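CytC3 (Streptomyces, PDB 3GJA) is a nonheme iron halogenase, probably using oxygen and 2-oxoglutarate to chlorinate an unactivated carbon of a carrier-bound amino acid. Local coordinates at residues A[17-20]-A[21-24]; A[30-34]-A[35-39]; A[74-77]-A[78-81]. All blocks are in the same frame, centred on the assembly; numbering follows the deposited sequence.

Contact 1 of 3, residues A[17-20]-A[21-24]; sequences VARF and ERDG
Gly24 closes the last turn under Phe20: its N donates to Phe20 O at 2.7 Å, and its carbonyl carbon sits over one face of the Phe20 ring, offset toward the rim. CG of Phe20 stands anti to its backbone N (chi1 179°), and that swings the ring alongside the end of the helix, where CE1 comes within 3.8 Å of Gly24 O. The same ring meets that of Trp235. With alanine at this position the ring is gone, which is likely to open a gap beside Gly24 and leave Trp235 without its aromatic neighbour. On another side of the helix, the flat guanidinium of Arg22 lies back over the preceding turn, with CA of Arg19 3.6 Å above the centre of its plane. The chain reaches there because CG of Arg22 is wedged between the backbone N and carbonyl carbon (chi1 60°) and then runs out straight to NE. Two positive groups thus end up as neighbours, Arg19 NE and Arg22 NH2 being 4.8 Å apart. These residues make up the C-terminal end of helix 14-23, where Gly24 takes positive phi (87°), a conformation in which a side chain would press on the preceding carbonyl oxygen. Upstream, the i to i+4 bonds continue, with Glu21 N bonded to Val17 O at 2.9 Å and Asp23 N to Arg19 O at 3.0 Å. Glu21 lays its aliphatic part along them, CG 3.2 Å from Val17 O. Further out, Asp23 OD1 accepts from Gly168 N and Gly24 O bonds Thr238 OG1.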
loop_
_atom_site.group_PDB
_atom_site.type_symbol
_atom_site.label_atom_id
_atom_site.label_comp_id
_atom_site.label_asym_id
_atom_site.label_seq_id
_atom_site.Cartn_x
_atom_site.Cartn_y
_atom_site.Cartn_z
ATOM N N VAL A 17 -16.117 10.440 1.557
ATOM C CA VAL A 17 -14.956 11.204 1.112
ATOM C C VAL A 17 -14.668 12.304 2.129
ATOM O O VAL A 17 -13.517 12.571 2.459
ATOM C CB VAL A 17 -15.202 11.847 -0.276
ATOM C CG1 VAL A 17 -14.021 12.729 -0.667
ATOM C CG2 VAL A 17 -15.412 10.758 -1.322
ATOM N N ALA A 18 -15.728 12.934 2.630
ATOM C CA ALA A 18 -15.595 14.005 3.612
ATOM C C ALA A 18 -14.974 13.464 4.891
ATOM O O ALA A 18 -14.101 14.098 5.488
ATOM C CB ALA A 18 -16.958 14.616 3.915
ATOM N N ARG A 19 -15.443 12.290 5.302
ATOM C CA ARG A 19 -14.950 11.625 6.500
ATOM C C ARG A 19 -13.449 11.380 6.358
ATOM O O ARG A 19 -12.674 11.650 7.276
ATOM C CB ARG A 19 -15.678 10.295 6.680
ATOM C CG ARG A 19 -15.335 9.533 7.946
ATOM C CD ARG A 19 -15.918 8.138 7.863
ATOM N NE ARG A 19 -17.301 8.184 7.398
ATOM C CZ ARG A 19 -17.993 7.124 6.994
ATOM N NH1 ARG A 19 -17.437 5.919 6.996
ATOM N NH2 ARG A 19 -19.247 7.272 6.580
ATOM N N PHE A 20 -13.046 10.873 5.197
ATOM C CA PHE A 20 -11.642 10.599 4.933
ATOM C C PHE A 20 -10.838 11.890 4.986
ATOM O O PHE A 20 -9.713 11.918 5.484
ATOM C CB PHE A 20 -11.472 9.969 3.552
ATOM C CG PHE A 20 -10.044 9.682 3.199
ATOM C CD1 PHE A 20 -9.457 8.469 3.550
ATOM C CD2 PHE A 20 -9.273 10.636 2.541
ATOM C CE1 PHE A 20 -8.119 8.211 3.251
ATOM C CE2 PHE A 20 -7.939 10.390 2.240
ATOM C CZ PHE A 20 -7.358 9.174 2.594
ATOM N N GLU A 21 -11.416 12.961 4.456
ATOM C CA GLU A 21 -10.733 14.243 4.444
ATOM C C GLU A 21 -10.455 14.769 5.843
ATOM O O GLU A 21 -9.445 15.429 6.067
ATOM C CB GLU A 21 -11.539 15.276 3.654
ATOM C CG GLU A 21 -11.524 15.029 2.156
ATOM C CD GLU A 21 -12.231 16.119 1.366
ATOM O OE1 GLU A 21 -12.233 16.035 0.117
ATOM O OE2 GLU A 21 -12.785 17.056 1.989
ATOM N N ARG A 22 -11.333 14.487 6.795
ATOM C CA ARG A 22 -11.080 14.984 8.136
ATOM C C ARG A 22 -10.253 14.035 8.997
ATOM O O ARG A 22 -9.564 14.485 9.910
ATOM C CB ARG A 22 -12.390 15.331 8.850
ATOM C CG ARG A 22 -13.358 14.189 9.033
ATOM C CD ARG A 22 -14.483 14.596 9.984
ATOM N NE ARG A 22 -15.572 13.625 9.978
ATOM C CZ ARG A 22 -16.581 13.634 9.110
ATOM N NH1 ARG A 22 -16.653 14.573 8.174
ATOM N NH2 ARG A 22 -17.514 12.691 9.171
ATOM N N ASP A 23 -10.295 12.738 8.696
ATOM C CA ASP A 23 -9.550 11.756 9.479
ATOM C C ASP A 23 -8.214 11.309 8.899
ATOM O O ASP A 23 -7.319 10.919 9.642
ATOM C CB ASP A 23 -10.404 10.514 9.728
ATOM C CG ASP A 23 -11.600 10.801 10.585
ATOM O OD1 ASP A 23 -11.610 11.862 11.240
ATOM O OD2 ASP A 23 -12.523 9.962 10.617
ATOM N N GLY A 24 -8.079 11.354 7.583
ATOM C CA GLY A 24 -6.839 10.921 6.967
ATOM C C GLY A 24 -6.875 9.424 6.712
ATOM O O GLY A 24 -5.907 8.839 6.235
#

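Contact 2 of 3, residues A[30-34]-A[35-39]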
loop_
_atom_site.group_PDB
_atom_site.type_symbol
_atom_site.label_atom_id
_atom_site.label_comp_id
_atom_site.label_asym_id
_atom_site.label_seq_id
_atom_site.Cartn_x
_atom_site.Cartn_y
_atom_site.Cartn_z
ATOM N N LYS A 30 -14.766 -3.459 2.844
ATOM C CA LYS A 30 -14.649 -4.827 2.378
ATOM C C LYS A 30 -14.087 -4.963 0.978
ATOM O O LYS A 30 -14.603 -4.385 0.025
ATOM C CB LYS A 30 -16.005 -5.527 2.456
ATOM C CG LYS A 30 -15.947 -7.005 2.090
ATOM C CD LYS A 30 -17.176 -7.758 2.575
ATOM C CE LYS A 30 -18.451 -7.236 1.944
ATOM N NZ LYS A 30 -19.650 -7.937 2.499
ATOM N N ILE A 31 -13.018 -5.737 0.866
ATOM C CA ILE A 31 -12.387 -5.986 -0.418
ATOM C C ILE A 31 -12.829 -7.375 -0.865
ATOM O O ILE A 31 -13.181 -7.585 -2.019
ATOM C CB ILE A 31 -10.849 -5.953 -0.296
ATOM C CG1 ILE A 31 -10.404 -4.612 0.310
ATOM C CG2 ILE A 31 -10.214 -6.212 -1.656
ATOM C CD1 ILE A 31 -10.873 -3.382 -0.445
ATOM N N PHE A 32 -12.816 -8.315 0.077
ATOM C CA PHE A 32 -13.214 -9.699 -0.170
ATOM C C PHE A 32 -13.942 -10.236 1.055
ATOM O O PHE A 32 -13.777 -9.711 2.156
ATOM C CB PHE A 32 -11.988 -10.587 -0.381
ATOM C CG PHE A 32 -11.308 -10.401 -1.697
ATOM C CD1 PHE A 32 -11.973 -10.688 -2.886
ATOM C CD2 PHE A 32 -9.983 -9.983 -1.751
ATOM C CE1 PHE A 32 -11.325 -10.564 -4.110
ATOM C CE2 PHE A 32 -9.326 -9.857 -2.971
ATOM C CZ PHE A 32 -10.001 -10.149 -4.153
ATOM N N GLU A 33 -14.738 -11.283 0.864
ATOM C CA GLU A 33 -15.419 -11.927 1.983
ATOM C C GLU A 33 -14.314 -12.684 2.722
ATOM O O GLU A 33 -13.345 -13.140 2.109
ATOM C CB GLU A 33 -16.470 -12.920 1.485
ATOM C CG GLU A 33 -17.699 -12.282 0.843
ATOM C CD GLU A 33 -18.471 -11.409 1.814
ATOM O OE1 GLU A 33 -18.673 -11.843 2.969
ATOM O OE2 GLU A 33 -18.884 -10.296 1.427
ATOM N N PRO A 34 -14.448 -12.836 4.045
ATOM C CA PRO A 34 -13.449 -13.538 4.858
ATOM C C PRO A 34 -12.914 -14.870 4.316
ATOM O O PRO A 34 -11.698 -15.063 4.253
ATOM C CB PRO A 34 -14.159 -13.706 6.198
ATOM C CG PRO A 34 -14.994 -12.467 6.282
ATOM C CD PRO A 34 -15.567 -12.363 4.882
ATOM N N GLU A 35 -13.804 -15.783 3.929
ATOM C CA GLU A 35 -13.371 -17.089 3.432
ATOM C C GLU A 35 -12.638 -16.977 2.107
ATOM O O GLU A 35 -11.739 -17.766 1.816
ATOM C CB GLU A 35 -14.563 -18.029 3.256
ATOM C CG GLU A 35 -15.742 -17.714 4.144
ATOM C CD GLU A 35 -16.460 -16.454 3.706
ATOM O OE1 GLU A 35 -16.980 -16.426 2.568
ATOM O OE2 GLU A 35 -16.502 -15.490 4.498
ATOM N N GLU A 36 -13.038 -16.001 1.302
ATOM C CA GLU A 36 -12.423 -15.772 0.003
ATOM C C GLU A 36 -11.006 -15.230 0.185
ATOM O O GLU A 36 -10.075 -15.695 -0.463
ATOM C CB GLU A 36 -13.280 -14.790 -0.813
ATOM C CG GLU A 36 -12.684 -14.348 -2.150
ATOM C CD GLU A 36 -12.252 -15.514 -3.030
ATOM O OE1 GLU A 36 -12.795 -16.626 -2.862
ATOM O OE2 GLU A 36 -11.379 -15.315 -3.898
ATOM N N MET A 37 -10.838 -14.255 1.076
ATOM C CA MET A 37 -9.509 -13.692 1.313
ATOM C C MET A 37 -8.593 -14.784 1.838
ATOM O O MET A 37 -7.433 -14.885 1.430
ATOM C CB MET A 37 -9.558 -12.560 2.344
ATOM C CG MET A 37 -8.209 -11.863 2.556
ATOM S SD MET A 37 -7.745 -10.791 1.165
ATOM C CE MET A 37 -6.644 -11.844 0.232
ATOM N N THR A 38 -9.124 -15.605 2.743
ATOM C CA THR A 38 -8.350 -16.687 3.337
ATOM C C THR A 38 -7.906 -17.665 2.263
ATOM O O THR A 38 -6.751 -18.097 2.240
ATOM C CB THR A 38 -9.163 -17.430 4.440
ATOM O OG1 THR A 38 -9.268 -16.589 5.597
ATOM C CG2 THR A 38 -8.484 -18.737 4.843
ATOM N N ARG A 39 -8.825 -18.001 1.367
ATOM C CA ARG A 39 -8.532 -18.919 0.277
ATOM C C ARG A 39 -7.346 -18.394 -0.542
ATOM O O ARG A 39 -6.432 -19.146 -0.873
ATOM C CB ARG A 39 -9.755 -19.055 -0.633
ATOM C CG ARG A 39 -9.880 -20.411 -1.303
ATOM C CD ARG A 39 -10.748 -20.367 -2.565
ATOM N NE ARG A 39 -9.965 -19.970 -3.735
ATOM C CZ ARG A 39 -10.010 -18.768 -4.293
ATOM N NH1 ARG A 39 -10.811 -17.840 -3.796
ATOM N NH2 ARG A 39 -9.241 -18.487 -5.330
#
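Glu33 O receives Met37 N at 2.9 Å in a nearly straight bond (N-H...O 165°), and Pro34 O takes Thr38 N one step on, so the backbone passes from an extended Phe32 and Glu33 into helical turns. Phe32 leans toward those turns and meets two of their side chains. Its CD2 is 3.8 Å from Met37 SD, a Met-aromatic contact in which the sulfur lies oblique to the ring, 5.0 Å from the ring centroid; the two side chains cross at about a right angle. Its CD1 reaches the methylene CG of Glu36, again obliquely. The bend of Met37 at chi2 (73°) brings its sulfur back to the ring. This is the N-terminal start of helix 34-49, with Glu33 at the N-cap position and Pro34 in the first turn, where its lack of an N-H costs no helical bond. On the outer side Glu35 doubles back, bent at chi2 (72°), and lies alongside Pro34 with OE2 3.3 Å from the ring carbon CD. Glu35 OE2 is also 4.5 Å from Glu33 OE1, a pairing of like charges that is probably eased by Lys30, whose NZ binds the syn lone pair of Glu33 OE2 at 2.7 Å. The carboxylate of Glu36 turns along the helix to a salt bridge with Arg40, while on the buried side Phe32 touches Arg83 and Met37 touches Phe153.

Contact 3 of 3, residues A[74-77]-A[78-81]; sequences IDLL and AEHI
Leu76 lies side by side with Glu79, its CD1 4.0 Å from OE1, so a methyl group flanks the carboxylate one turn further on. Both belong to helix 75-82, a short helix packed between helix 34-49 and the antiparallel sheet of the cupin-type barrel of this family. Its first turn is held by Ile74 O at the N-cap position, which accepts from both Leu77 N and, at 2.8 Å, Ala78 N. Asp75 O then receives Glu79 N at 2.9 Å, nearly in line with the carbonyl. Glu79 runs straight out, CG anti to the backbone N (chi1 179°), and this delivers OE2 to salt bridges with Arg83 and with Arg40 of helix 34-49. Two positive partners on one oxygen would probably keep the carboxylate ionised. Toward the sheet, Leu77 packs on Phe105 and Phe256, and Ile81 on Cys100 and Ala258. CG1 of Ile81 sits between its backbone N and carbonyl carbon (chi1 61°), which folds it back to 3.6 Å from Leu77 O. His80 heads into the same interior, with NE2 bonded to Thr151 OG1, an edge-to-face contact with Phe153 and its ring also meeting Phe256. Its backbone N approaches Leu76 O from above the carbonyl plane, 42° out of it. Leu76 O also accepts from a water, whose O is 3.0 Å away and lies in the plane of the His80 ring at its edge, 3.2 Å from ND1.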
loop_
_atom_site.group_PDB
_atom_site.type_symbol
_atom_site.label_atom_id
_atom_site.label_comp_id
_atom_site.label_asym_id
_atom_site.label_seq_id
_atom_site.Cartn_x
_atom_site.Cartn_y
_atom_site.Cartn_z
ATOM N N ILE A 74 3.206 -12.307 -8.877
ATOM C CA ILE A 74 2.203 -13.244 -8.378
ATOM C C ILE A 74 0.828 -12.790 -8.837
ATOM O O ILE A 74 0.365 -11.712 -8.462
ATOM C CB ILE A 74 2.237 -13.341 -6.838
ATOM C CG1 ILE A 74 3.620 -13.830 -6.392
ATOM C CG2 ILE A 74 1.136 -14.287 -6.347
ATOM C CD1 ILE A 74 3.818 -13.837 -4.904
ATOM N N ASP A 75 0.184 -13.624 -9.652
ATOM C CA ASP A 75 -1.130 -13.314 -10.207
ATOM C C ASP A 75 -2.178 -12.823 -9.228
ATOM O O ASP A 75 -2.815 -11.808 -9.474
ATOM C CB ASP A 75 -1.689 -14.523 -10.969
ATOM C CG ASP A 75 -0.947 -14.785 -12.269
ATOM O OD1 ASP A 75 -0.470 -13.811 -12.879
ATOM O OD2 ASP A 75 -0.851 -15.959 -12.687
ATOM N N LEU A 76 -2.373 -13.545 -8.130
ATOM C CA LEU A 76 -3.370 -13.157 -7.131
ATOM C C LEU A 76 -3.076 -11.778 -6.519
ATOM O O LEU A 76 -3.981 -11.072 -6.069
ATOM C CB LEU A 76 -3.436 -14.227 -6.039
ATOM C CG LEU A 76 -4.689 -15.107 -5.908
ATOM C CD1 LEU A 76 -5.480 -15.161 -7.199
ATOM C CD2 LEU A 76 -4.258 -16.496 -5.473
ATOM N N LEU A 77 -1.805 -11.397 -6.506
ATOM C CA LEU A 77 -1.413 -10.101 -5.974
ATOM C C LEU A 77 -1.567 -9.058 -7.075
ATOM O O LEU A 77 -1.900 -7.902 -6.805
ATOM C CB LEU A 77 0.029 -10.151 -5.465
ATOM C CG LEU A 77 0.263 -10.166 -3.950
ATOM C CD1 LEU A 77 -0.877 -10.871 -3.219
ATOM C CD2 LEU A 77 1.605 -10.824 -3.662
ATOM N N ALA A 78 -1.338 -9.475 -8.319
ATOM C CA ALA A 78 -1.491 -8.571 -9.459
ATOM C C ALA A 78 -2.962 -8.167 -9.512
ATOM O O ALA A 78 -3.298 -7.001 -9.730
ATOM C CB ALA A 78 -1.090 -9.271 -10.758
ATOM N N GLU A 79 -3.837 -9.140 -9.293
ATOM C CA GLU A 79 -5.267 -8.887 -9.310
ATOM C C GLU A 79 -5.697 -8.047 -8.109
ATOM O O GLU A 79 -6.541 -7.159 -8.232
ATOM C CB GLU A 79 -6.037 -10.206 -9.296
ATOM C CG GLU A 79 -7.538 -10.012 -9.296
ATOM C CD GLU A 79 -8.292 -11.291 -9.035
ATOM O OE1 GLU A 79 -7.652 -12.359 -8.992
ATOM O OE2 GLU A 79 -9.527 -11.227 -8.877
ATOM N N HIS A 80 -5.116 -8.332 -6.945
ATOM C CA HIS A 80 -5.465 -7.596 -5.733
ATOM C C HIS A 80 -5.321 -6.088 -5.906
ATOM O O HIS A 80 -6.239 -5.341 -5.589
ATOM C CB HIS A 80 -4.601 -8.055 -4.549
ATOM C CG HIS A 80 -5.158 -7.665 -3.213
ATOM N ND1 HIS A 80 -6.087 -8.433 -2.543
ATOM C CD2 HIS A 80 -4.962 -6.563 -2.450
ATOM C CE1 HIS A 80 -6.440 -7.819 -1.428
ATOM N NE2 HIS A 80 -5.773 -6.681 -1.347
ATOM N N ILE A 81 -4.182 -5.631 -6.421
ATOM C CA ILE A 81 -3.984 -4.188 -6.579
ATOM C C ILE A 81 -4.869 -3.564 -7.661
ATOM O O ILE A 81 -5.061 -2.347 -7.683
ATOM C CB ILE A 81 -2.476 -3.839 -6.835
ATOM C CG1 ILE A 81 -1.966 -4.499 -8.119
ATOM C CG2 ILE A 81 -1.629 -4.308 -5.656
ATOM C CD1 ILE A 81 -2.035 -3.599 -9.336
HETATM O O HOH W 1 -6.091 -11.298 -3.994
#

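In the fold
From the N terminus, contact 1 comes first, ending helix 14-23 and handing the chain to edge strand 25-30. Contact 2 takes over where that strand ends and turns the chain into helix 34-49; contact 3 follows as the short helix 75-82. Each is a local turn of continuous chain, so the three run in series, with none nested or crossed. Contacts 1 and 3 lie on opposite sides of the chain's centre, their nearest atoms about 16 Å apart. Contacts 2 and 3 do touch: Phe32 CE2 packs on His80 ND1 at 3.6 Å, and one arginine, Arg40, serves both contacts, tying the two helices together beside the sheet.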